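Local structure of leucine--tRNA ligase (Agrobacterium radiobacter, 5AH5) at residues B[31-36]-B[520-525]; B[22-27]-B[68-73]; B[513-518]-B[550-555]; B[121-126]-B[497-502]. The protein probably catalyses the ATP-dependent attachment of leucine to tRNA(Leu), releasing AMP and diphosphate, as a class I aminoacyl-tRNA synthetase. One frame throughout, in Å; residues are numbered along the deposited sequence.

The four contacts lie in or against one parallel sheet of the catalytic domain. Contact 1 pairs its two middle strands and runs to the bound leucyl adenylate analogue, touched by Tyr523 and Gly525. Contact 2 covers the edge strand 70-72, about 11 Å from contact 1 between centres; Lys31 O and Ser70 N, 2.7 Å apart, probably join them. Contact 3 joins the end of helix 511-517 to loop 550-555, the pieces leading into strands 520-524 and 556-560, and Ala520 N probably bonds to Pro555 O at 2.9 Å. Contact 4 lies about 15 Å, centre to centre, from each of the others. Its Tyr500 side chain is about 8 Å from the ligand, and Phe497 O receives Tyr34 OH at 2.7 Å.

Contact 1 of 4, residues B[31-36]-B[520-525]; sequences KKFYVL and ADVYIG. With LSS (5'-O-(L-leucylsulfamoyl)adenosine), chain I.
Strand 32-36 pairs with strand 522-524 in parallel, the axes 4.9 Å apart and only 6° from one another, with Val35 facing Val522 and Leu36 facing Tyr523. Leu36 N donates to Val522 O at 3.0 Å, and Leu36 O receives Ile524 N at the same length. Tyr34 O receives weak bonds from Asp521 N and Val522 N, where the chain turns its corner. Asp521 OD2 takes a nearly straight bond from Tyr34 N (2.8 Å) on its anti lone pair, while Lys32 NZ approaches it on the syn side in a salt bridge of 3.0 Å. The lysine chain bends at chi2 (91°) to bring the ammonium there, and NZ also bonds to Ile517 O. The Phe33 ring lies stacked on the carboxylate, planes 6° apart, with Asp521 CB over its face. Aspartate suits the corner: its short carboxylate reaches Tyr34 N, probably standing in for a strand carbonyl. Leu36 CD2 wedges between Ala520 CB and Tyr523 CD1, 3.5 Å from each. Tyr523 OH, hydrogen-bonded to Tyr496 and His533, lies 3.4 Å from ligand atom C11. Gly525, lacking a side chain, lets its CA approach the ribose oxygen O3 to 3.2 Å. Central parallel strands with the aminoacyl-adenylate site, here filled by the sulfamoyl analogue, at their C-terminal ends are typical of the class I synthetase Rossmann fold.

Contact 2 of 4, residues B[22-27]-B[68-73]; sequences FDWDPS and GYSVLH
Trp24 carries CG anti to the backbone N (chi1 175°), which lays the indole over Leu72 CB. That CB stands almost on the normal of the five-membered ring, 3.8 Å from its centroid, a CH-pi contact. Leu72 chi1 (177°) sends the methyls along the ring, CD1 to Trp24 CB, also at 3.8 Å, and CD2 to the benzo part at CE3. The other face of the indole is covered by Pro26 N, so the ring is sandwiched between its own loop and strand 70-72. A broad, flat tryptophan suits this place because it can cover both leucine and the backbone of strand 70-72; its CD1 comes 3.3 Å from Val71 O. Waters link the backbones. One accepts from His73 N at 2.7 Å and also lies close to Val71 O and Phe22 O; another accepts from Asp25 N at 2.9 Å and joins it to Ser70 OG. Within the loop, Asp25 OD1 receives both Ser27 N, in an Asx turn, and Ser27 OG. The chemistry implies an apolar hold at the centre, with water carrying much of the polar link between the loop and the strand.

Contact 3 of 4, residues B[513-518]-B[550-555]; sequences LCNKIA and IEFDEP
Asn515 meets the backbone of Glu551 from the last turn of helix 511-517. From CB, its CG stands anti to the carbonyl carbon (chi1 -71°), which swings the amide toward Ile550 and Glu551, and CG comes 3.6 Å from Glu551 N. OD1 then accepts that N-H at 2.8 Å, the donor tilted 33° from the amide carbonyl plane, and it also touches Ile550 CA. The other tip atom, ND2, lies 3.7 Å from Glu551 OE1; amide and carboxylate planes are almost parallel, although the side chains cross at about a right angle. Asparagine fits because its neutral amide offers a carbonyl to the loop N-H and turns its NH2 end to the Glu551 carboxylate. Further in, the Phe552 ring is held between two covers, Ile550 CD1 on one face and Ala518 C on the other. Its CZ touches Ala518 CB at 3.5 Å, a closeness that a small residue allows at the helix end, and CE1 is near Cys514 O, which already accepts from Ala518 N. Leu498 packs against CZ as well. The two segments deliver the chain into neighbouring parallel strands, 520-524 and 556-560, joined through helix 533-546: a beta-alpha-beta crossover of the Rossmann fold.

Contact 4 of 4, residues B[121-126]-B[497-502]; sequences NELATC and FLRYPS
A type I beta turn from Arg499 to Ser502, in the loop leading to helix 511-517, meets the segment 121-126 through Asn121 and Leu123. Asn121 CB points at the turn, and ND2 donates to Tyr500 O at 2.7 Å with an angle of 165° at the hydrogen. That oxygen lies in the plane of the amide, so the N-H is aimed at it, while Ser118 OG bonds to OD1, and the two bonds together probably fix which way round the amide stands. The backbone O of Asn121 sits at the edge of the Tyr500 ring, 3.3 Å from CD1. Leu123 adds the apolar part of the contact. Its CG lies between the backbone N and the carbonyl carbon (chi1 55°), which carries CD2 into the angle between Arg499 and Tyr500, 3.6 Å from both Arg499 CG and Tyr500 CD1. Leucine suits the place because one methyl touches the arginine methylene and the ring together, with CG also near CE1. The arginine chain bends at chi2 (74°), and its guanidinium has Ser502 O over one face and bonds through NH1 to Pro508 O and Ser505 O. Across the contact, one short, nearly straight amide bond supplies the directional link and Leu123 the apolar one, and both meet at Tyr500, whose ring also packs on Tyr34 and Leu36 of the central sheet.

Contact 1 of 4, residues B[31-36]-B[520-525]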
# COMPACT_ATOMS: atom_id res chain seq x y z
N LYS B 31 14.47 20.43 -0.50
CA LYS B 31 13.36 19.94 -1.27
C LYS B 31 12.61 18.88 -0.41
O LYS B 31 13.21 18.17 0.37
CB LYS B 31 13.87 19.30 -2.55
CG LYS B 31 12.77 19.03 -3.55
CD LYS B 31 13.37 18.36 -4.77
CE LYS B 31 12.28 17.96 -5.71
NZ LYS B 31 12.91 17.41 -6.93
N LYS B 32 11.31 18.85 -0.54
CA LYS B 32 10.45 18.10 0.39
C LYS B 32 10.53 16.64 -0.05
O LYS B 32 10.63 16.32 -1.24
CB LYS B 32 9.02 18.59 0.32
CG LYS B 32 8.24 18.27 -0.99
CD LYS B 32 7.48 16.91 -0.89
CE LYS B 32 6.57 16.68 -2.08
NZ LYS B 32 5.97 15.32 -2.00
N PHE B 33 10.43 15.76 0.91
CA PHE B 33 10.26 14.35 0.60
C PHE B 33 9.44 13.71 1.72
O PHE B 33 9.80 13.78 2.84
CB PHE B 33 11.61 13.67 0.53
CG PHE B 33 11.57 12.35 -0.18
CD1 PHE B 33 11.48 12.28 -1.55
CD2 PHE B 33 11.62 11.17 0.53
CE1 PHE B 33 11.42 11.05 -2.21
CE2 PHE B 33 11.59 9.94 -0.14
CZ PHE B 33 11.47 9.86 -1.48
N TYR B 34 8.38 13.04 1.35
CA TYR B 34 7.46 12.39 2.28
C TYR B 34 7.49 10.87 2.03
O TYR B 34 6.94 10.41 1.07
CB TYR B 34 6.05 12.93 2.01
CG TYR B 34 4.94 12.57 3.03
CD1 TYR B 34 5.21 11.91 4.20
CD2 TYR B 34 3.63 12.97 2.80
CE1 TYR B 34 4.19 11.61 5.09
CE2 TYR B 34 2.60 12.69 3.70
CZ TYR B 34 2.91 12.04 4.85
OH TYR B 34 1.91 11.73 5.72
N VAL B 35 8.09 10.15 2.92
CA VAL B 35 8.11 8.70 2.84
C VAL B 35 7.32 8.17 4.03
O VAL B 35 7.57 8.56 5.12
CB VAL B 35 9.54 8.12 2.92
CG1 VAL B 35 10.43 8.79 3.94
CG2 VAL B 35 9.52 6.62 3.17
N LEU B 36 6.38 7.27 3.80
CA LEU B 36 5.74 6.59 4.93
C LEU B 36 5.44 5.18 4.61
O LEU B 36 5.56 4.77 3.46
CB LEU B 36 4.47 7.33 5.32
CG LEU B 36 3.13 7.22 4.61
CD1 LEU B 36 2.05 7.87 5.44
CD2 LEU B 36 3.19 7.85 3.28
N ALA B 520 2.34 11.83 -0.92
CA ALA B 520 3.48 11.10 -0.41
C ALA B 520 4.35 10.62 -1.59
O ALA B 520 3.85 10.16 -2.55
CB ALA B 520 3.06 9.92 0.44
N ASP B 521 5.63 10.80 -1.52
CA ASP B 521 6.52 10.33 -2.60
C ASP B 521 6.59 8.81 -2.61
O ASP B 521 6.57 8.20 -3.66
CB ASP B 521 7.90 10.90 -2.40
CG ASP B 521 7.88 12.43 -2.46
OD1 ASP B 521 7.86 12.99 -3.58
OD2 ASP B 521 7.79 13.07 -1.38
N VAL B 522 6.76 8.22 -1.45
CA VAL B 522 6.94 6.78 -1.33
C VAL B 522 5.99 6.30 -0.22
O VAL B 522 5.96 6.88 0.85
CB VAL B 522 8.40 6.47 -1.02
CG1 VAL B 522 8.59 5.04 -0.65
CG2 VAL B 522 9.32 6.85 -2.24
N TYR B 523 5.20 5.27 -0.53
CA TYR B 523 4.35 4.55 0.42
C TYR B 523 4.66 3.05 0.38
O TYR B 523 4.59 2.44 -0.67
CB TYR B 523 2.91 4.73 0.04
CG TYR B 523 1.91 4.38 1.15
CD1 TYR B 523 2.18 4.63 2.50
CD2 TYR B 523 0.65 3.95 0.83
CE1 TYR B 523 1.20 4.41 3.52
CE2 TYR B 523 -0.31 3.69 1.83
CZ TYR B 523 -0.02 3.94 3.18
OH TYR B 523 -0.99 3.73 4.19
N ILE B 524 5.02 2.50 1.51
CA ILE B 524 5.45 1.11 1.63
C ILE B 524 4.45 0.32 2.46
O ILE B 524 4.32 0.60 3.64
CB ILE B 524 6.79 1.04 2.37
CG1 ILE B 524 7.79 2.12 1.81
CG2 ILE B 524 7.39 -0.35 2.23
CD1 ILE B 524 9.01 2.35 2.67
N GLY B 525 3.80 -0.67 1.87
CA GLY B 525 2.99 -1.61 2.63
C GLY B 525 2.43 -2.76 1.83
O GLY B 525 2.61 -2.83 0.62
C1 LSS I . -2.41 -2.63 8.89
N1 LSS I . 5.48 -9.55 6.52
O1 LSS I . -2.44 -3.42 7.98
S1 LSS I . -0.92 -4.07 10.23
C2 LSS I . 5.57 -8.39 5.87
N2 LSS I . -1.74 -2.84 10.01
O2 LSS I . 1.63 -5.48 5.26
N3 LSS I . 4.82 -7.31 6.18
O3 LSS I . 2.08 -2.77 5.46
C4 LSS I . 3.94 -7.42 7.21
N4 LSS I . -3.37 -0.66 10.09
O4 LSS I . 2.99 -4.21 8.28
C5 LSS I . 3.74 -8.63 7.86
O5 LSS I . 0.25 -4.07 9.14
C6 LSS I . 4.52 -9.71 7.49
N6 LSS I . 4.37 -10.88 8.17
C7 LSS I . -3.50 0.81 7.36
N7 LSS I . 2.77 -8.44 8.80
C8 LSS I . 2.33 -7.16 8.69
C9 LSS I . -2.71 -0.45 7.68
N9 LSS I . 3.07 -6.54 7.74
CA LSS I . -3.23 -1.38 8.80
C10 LSS I . -4.84 0.41 6.70
C11 LSS I . -2.60 1.74 6.47
O1A LSS I . -1.53 -5.39 10.08
C21 LSS I . 2.93 -5.18 7.25
C22 LSS I . 1.63 -4.96 6.56
C23 LSS I . 1.48 -3.44 6.60
C24 LSS I . 2.18 -3.12 7.91
C25 LSS I . 1.20 -3.01 9.08
O2A LSS I . -0.19 -4.02 11.48
O HOH W 1 10.01 15.06 -3.56

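Contact 2 of 4, residues B[22-27]-B[68-73]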
# COMPACT_ATOMS: atom_id res chain seq x y z
N PHE B 22 15.91 13.49 12.93
CA PHE B 22 14.64 12.99 12.33
C PHE B 22 13.36 13.84 12.55
O PHE B 22 12.32 13.53 12.03
CB PHE B 22 14.43 11.57 12.86
CG PHE B 22 15.58 10.68 12.49
CD1 PHE B 22 15.82 10.42 11.17
CD2 PHE B 22 16.48 10.25 13.43
CE1 PHE B 22 16.94 9.66 10.78
CE2 PHE B 22 17.59 9.47 13.07
CZ PHE B 22 17.84 9.21 11.74
N ASP B 23 13.49 15.00 13.17
CA ASP B 23 12.38 15.90 13.36
C ASP B 23 12.05 16.66 12.11
O ASP B 23 12.90 17.33 11.61
CB ASP B 23 12.72 16.83 14.51
CG ASP B 23 11.60 17.79 14.86
OD1 ASP B 23 10.42 17.40 14.88
OD2 ASP B 23 11.96 18.93 15.16
N TRP B 24 10.82 16.52 11.59
CA TRP B 24 10.50 17.16 10.35
C TRP B 24 10.30 18.66 10.57
O TRP B 24 9.50 19.08 11.43
CB TRP B 24 9.22 16.60 9.72
CG TRP B 24 8.79 17.29 8.52
CD1 TRP B 24 9.52 17.48 7.39
CD2 TRP B 24 7.48 17.85 8.25
NE1 TRP B 24 8.76 18.11 6.42
CE2 TRP B 24 7.51 18.37 6.93
CE3 TRP B 24 6.29 18.01 9.04
CZ2 TRP B 24 6.41 19.01 6.35
CZ3 TRP B 24 5.20 18.62 8.46
CH2 TRP B 24 5.25 19.11 7.11
N ASP B 25 11.02 19.49 9.81
CA ASP B 25 10.77 20.94 9.91
C ASP B 25 10.25 21.47 8.61
O ASP B 25 11.00 21.58 7.63
CB ASP B 25 11.99 21.71 10.39
CG ASP B 25 11.59 22.98 11.12
OD1 ASP B 25 10.57 23.70 10.72
OD2 ASP B 25 12.28 23.24 12.13
N PRO B 26 8.95 21.78 8.57
CA PRO B 26 8.46 22.38 7.33
C PRO B 26 9.18 23.70 6.87
O PRO B 26 9.25 23.98 5.69
CB PRO B 26 6.98 22.66 7.61
CG PRO B 26 6.74 22.35 9.07
CD PRO B 26 7.97 21.75 9.66
N SER B 27 9.71 24.50 7.79
CA SER B 27 10.39 25.74 7.37
C SER B 27 11.81 25.49 6.85
O SER B 27 12.47 26.45 6.44
CB SER B 27 10.44 26.72 8.53
OG SER B 27 11.28 26.20 9.54
N GLY B 68 20.18 16.05 1.58
CA GLY B 68 19.64 17.42 1.67
C GLY B 68 18.12 17.59 1.59
O GLY B 68 17.61 18.72 1.73
N TYR B 69 17.36 16.50 1.38
CA TYR B 69 15.91 16.63 1.35
C TYR B 69 15.38 17.01 2.79
O TYR B 69 15.99 16.67 3.82
CB TYR B 69 15.21 15.36 0.86
CG TYR B 69 15.40 15.00 -0.58
CD1 TYR B 69 16.50 14.23 -0.99
CD2 TYR B 69 14.49 15.40 -1.54
CE1 TYR B 69 16.66 13.88 -2.34
CE2 TYR B 69 14.62 15.04 -2.87
CZ TYR B 69 15.72 14.32 -3.26
OH TYR B 69 15.83 13.98 -4.55
N SER B 70 14.29 17.76 2.81
CA SER B 70 13.51 17.98 4.06
C SER B 70 12.43 16.87 4.12
O SER B 70 11.45 16.90 3.38
CB SER B 70 12.86 19.36 4.07
OG SER B 70 12.22 19.54 5.33
N VAL B 71 12.70 15.88 4.94
CA VAL B 71 12.00 14.58 4.88
C VAL B 71 10.95 14.52 6.05
O VAL B 71 11.31 14.74 7.20
CB VAL B 71 13.05 13.45 5.05
CG1 VAL B 71 12.35 12.10 5.22
CG2 VAL B 71 14.02 13.39 3.82
N LEU B 72 9.70 14.26 5.73
CA LEU B 72 8.71 13.83 6.70
C LEU B 72 8.67 12.29 6.68
O LEU B 72 8.28 11.71 5.71
CB LEU B 72 7.34 14.40 6.34
CG LEU B 72 6.18 13.96 7.28
CD1 LEU B 72 6.56 14.10 8.71
CD2 LEU B 72 4.89 14.73 7.02
N HIS B 73 9.14 11.66 7.75
CA HIS B 73 8.99 10.24 7.94
C HIS B 73 8.26 10.00 9.29
O HIS B 73 8.88 9.91 10.30
CB HIS B 73 10.33 9.63 8.04
CG HIS B 73 10.33 8.14 8.05
ND1 HIS B 73 11.29 7.43 8.73
CD2 HIS B 73 9.57 7.23 7.40
CE1 HIS B 73 11.09 6.15 8.59
NE2 HIS B 73 10.06 5.99 7.76
O HOH W 2 10.75 13.21 9.24
O HOH W 3 12.99 18.67 7.91
O HOH W 4 10.72 21.86 4.22

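Contact 3 of 4, residues B[513-518]-B[550-555]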
# COMPACT_ATOMS: atom_id res chain seq x y z
N LEU B 513 0.39 23.26 4.65
CA LEU B 513 1.44 22.24 4.88
C LEU B 513 1.30 21.03 3.94
O LEU B 513 2.28 20.61 3.31
CB LEU B 513 1.45 21.73 6.33
CG LEU B 513 2.03 22.57 7.45
CD1 LEU B 513 2.29 21.75 8.70
CD2 LEU B 513 3.34 23.21 6.98
N CYS B 514 0.09 20.47 3.87
CA CYS B 514 -0.22 19.28 3.08
C CYS B 514 0.07 19.43 1.62
O CYS B 514 0.50 18.49 0.97
CB CYS B 514 -1.70 18.95 3.15
SG CYS B 514 -2.02 17.75 4.40
N ASN B 515 -0.28 20.58 1.07
CA ASN B 515 -0.02 20.81 -0.35
C ASN B 515 1.47 20.94 -0.70
O ASN B 515 1.84 20.79 -1.85
CB ASN B 515 -0.82 22.01 -0.85
CG ASN B 515 -2.32 21.73 -0.94
OD1 ASN B 515 -2.79 20.60 -1.19
ND2 ASN B 515 -3.09 22.78 -0.78
N LYS B 516 2.30 21.21 0.29
CA LYS B 516 3.75 21.20 0.12
C LYS B 516 4.34 19.82 0.36
O LYS B 516 5.11 19.37 -0.46
CB LYS B 516 4.37 22.21 1.05
CG LYS B 516 4.17 23.60 0.50
CD LYS B 516 4.73 24.65 1.43
CE LYS B 516 4.64 26.04 0.78
NZ LYS B 516 4.63 27.15 1.77
N ILE B 517 3.93 19.12 1.43
CA ILE B 517 4.58 17.82 1.77
C ILE B 517 4.00 16.58 0.99
O ILE B 517 4.73 15.68 0.66
CB ILE B 517 4.69 17.65 3.27
CG1 ILE B 517 5.69 16.52 3.67
CG2 ILE B 517 3.33 17.40 3.88
CD1 ILE B 517 7.13 16.69 3.16
N ALA B 518 2.73 16.63 0.64
CA ALA B 518 2.04 15.56 -0.03
C ALA B 518 1.77 15.98 -1.48
O ALA B 518 1.79 17.14 -1.74
CB ALA B 518 0.72 15.28 0.71
N ILE B 550 -7.24 19.95 -0.13
CA ILE B 550 -5.97 19.70 -0.73
C ILE B 550 -6.07 19.99 -2.20
O ILE B 550 -7.15 20.06 -2.72
CB ILE B 550 -5.52 18.26 -0.52
CG1 ILE B 550 -6.59 17.27 -1.01
CG2 ILE B 550 -5.22 18.02 0.92
CD1 ILE B 550 -6.26 15.82 -0.79
N GLU B 551 -4.92 20.14 -2.87
CA GLU B 551 -4.89 20.46 -4.32
C GLU B 551 -4.40 19.32 -5.21
O GLU B 551 -4.23 19.50 -6.41
CB GLU B 551 -4.07 21.74 -4.54
CG GLU B 551 -4.88 23.03 -4.28
CD GLU B 551 -4.06 24.31 -4.06
OE1 GLU B 551 -2.80 24.30 -4.11
OE2 GLU B 551 -4.68 25.37 -3.82
N PHE B 552 -4.24 18.13 -4.64
CA PHE B 552 -3.75 16.96 -5.40
C PHE B 552 -4.80 15.89 -5.31
O PHE B 552 -5.66 15.92 -4.43
CB PHE B 552 -2.38 16.49 -4.88
CG PHE B 552 -2.36 16.21 -3.42
CD1 PHE B 552 -2.13 17.23 -2.51
CD2 PHE B 552 -2.65 14.93 -2.95
CE1 PHE B 552 -2.11 16.98 -1.15
CE2 PHE B 552 -2.69 14.68 -1.60
CZ PHE B 552 -2.42 15.70 -0.69
N ASP B 553 -4.73 14.95 -6.22
CA ASP B 553 -5.83 14.05 -6.52
C ASP B 553 -5.49 12.61 -6.24
O ASP B 553 -6.35 11.74 -6.39
CB ASP B 553 -6.18 14.20 -8.03
CG ASP B 553 -7.62 13.83 -8.33
OD1 ASP B 553 -8.52 14.43 -7.71
OD2 ASP B 553 -7.87 12.99 -9.20
N GLU B 554 -4.25 12.33 -5.86
CA GLU B 554 -3.80 10.96 -5.61
C GLU B 554 -2.90 11.01 -4.44
O GLU B 554 -2.05 11.87 -4.41
CB GLU B 554 -3.03 10.35 -6.80
CG GLU B 554 -3.96 9.92 -7.91
CD GLU B 554 -4.71 8.61 -7.64
OE1 GLU B 554 -4.32 7.78 -6.77
OE2 GLU B 554 -5.71 8.39 -8.35
N PRO B 555 -3.09 10.10 -3.46
CA PRO B 555 -2.34 10.21 -2.22
C PRO B 555 -0.90 9.80 -2.29
O PRO B 555 -0.12 10.30 -1.49
CB PRO B 555 -3.07 9.20 -1.29
CG PRO B 555 -3.72 8.25 -2.24
CD PRO B 555 -4.16 9.11 -3.35

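Contact 4 of 4, residues B[121-126]-B[497-502]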
# COMPACT_ATOMS: atom_id res chain seq x y z
N ASN B 121 5.20 14.41 15.00
CA ASN B 121 4.11 14.22 14.10
C ASN B 121 3.29 12.96 14.41
O ASN B 121 2.41 12.64 13.67
CB ASN B 121 4.64 14.20 12.63
CG ASN B 121 5.22 15.56 12.24
OD1 ASN B 121 6.36 15.80 12.50
ND2 ASN B 121 4.37 16.48 11.76
N GLU B 122 3.57 12.27 15.50
CA GLU B 122 2.80 11.10 15.86
C GLU B 122 1.32 11.38 16.06
O GLU B 122 0.93 12.47 16.47
CB GLU B 122 3.40 10.52 17.15
CG GLU B 122 2.78 9.24 17.74
CD GLU B 122 3.45 8.86 19.04
OE1 GLU B 122 4.32 9.60 19.56
OE2 GLU B 122 3.19 7.74 19.57
N LEU B 123 0.48 10.41 15.71
CA LEU B 123 -0.94 10.46 15.99
C LEU B 123 -1.46 9.08 16.34
O LEU B 123 -0.79 8.05 16.17
CB LEU B 123 -1.75 11.02 14.82
CG LEU B 123 -1.58 10.32 13.47
CD1 LEU B 123 -2.44 9.03 13.37
CD2 LEU B 123 -1.95 11.21 12.30
N ALA B 124 -2.67 9.07 16.88
CA ALA B 124 -3.34 7.81 17.18
C ALA B 124 -4.79 8.03 16.80
O ALA B 124 -5.38 9.01 17.23
CB ALA B 124 -3.18 7.53 18.64
N THR B 125 -5.38 7.12 16.03
CA THR B 125 -6.70 7.39 15.54
C THR B 125 -7.79 7.39 16.69
O THR B 125 -8.87 7.83 16.47
CB THR B 125 -7.08 6.44 14.45
OG1 THR B 125 -7.11 5.13 14.97
CG2 THR B 125 -5.96 6.48 13.23
N CYS B 126 -7.45 6.91 17.86
CA CYS B 126 -8.40 6.83 18.97
C CYS B 126 -8.31 8.08 19.84
O CYS B 126 -9.10 8.21 20.75
CB CYS B 126 -8.16 5.58 19.80
SG CYS B 126 -6.56 5.42 20.57
N PHE B 497 -2.71 10.01 6.60
CA PHE B 497 -1.51 10.52 6.00
C PHE B 497 -1.60 12.05 5.75
O PHE B 497 -0.56 12.74 5.66
CB PHE B 497 -1.16 9.75 4.67
CG PHE B 497 -2.35 9.60 3.75
CD1 PHE B 497 -2.67 10.56 2.85
CD2 PHE B 497 -3.20 8.53 3.87
CE1 PHE B 497 -3.78 10.43 2.07
CE2 PHE B 497 -4.33 8.40 3.09
CZ PHE B 497 -4.63 9.37 2.20
N LEU B 498 -2.82 12.56 5.55
CA LEU B 498 -3.07 14.00 5.55
C LEU B 498 -3.10 14.70 6.91
O LEU B 498 -3.18 15.95 6.96
CB LEU B 498 -4.36 14.33 4.77
CG LEU B 498 -4.49 13.70 3.43
CD1 LEU B 498 -5.89 13.92 2.87
CD2 LEU B 498 -3.37 14.18 2.52
N ARG B 499 -3.05 13.92 8.01
CA ARG B 499 -3.12 14.47 9.34
C ARG B 499 -1.79 14.58 9.98
O ARG B 499 -1.55 15.49 10.82
CB ARG B 499 -4.07 13.59 10.21
CG ARG B 499 -4.14 13.95 11.67
CD ARG B 499 -4.94 15.24 11.86
NE ARG B 499 -5.18 15.55 13.27
CZ ARG B 499 -5.79 16.66 13.71
NH1 ARG B 499 -6.24 17.57 12.85
NH2 ARG B 499 -5.94 16.85 15.01
N TYR B 500 -0.89 13.66 9.64
CA TYR B 500 0.46 13.67 10.21
C TYR B 500 1.14 15.06 10.13
O TYR B 500 1.95 15.42 11.02
CB TYR B 500 1.32 12.69 9.43
CG TYR B 500 1.28 11.22 9.76
CD1 TYR B 500 1.44 10.77 11.08
CD2 TYR B 500 1.29 10.25 8.72
CE1 TYR B 500 1.46 9.41 11.37
CE2 TYR B 500 1.34 8.90 9.01
CZ TYR B 500 1.44 8.49 10.33
OH TYR B 500 1.51 7.16 10.69
N PRO B 501 0.87 15.84 9.08
CA PRO B 501 1.62 17.12 9.06
C PRO B 501 1.28 18.10 10.18
O PRO B 501 2.18 18.86 10.55
CB PRO B 501 1.25 17.73 7.72
CG PRO B 501 1.07 16.55 6.85
CD PRO B 501 0.26 15.61 7.76
N SER B 502 0.05 18.07 10.74
CA SER B 502 -0.22 18.79 12.01
C SER B 502 -1.27 18.03 12.80
O SER B 502 -2.47 18.21 12.58
CB SER B 502 -0.64 20.28 11.83
OG SER B 502 -1.61 20.29 10.89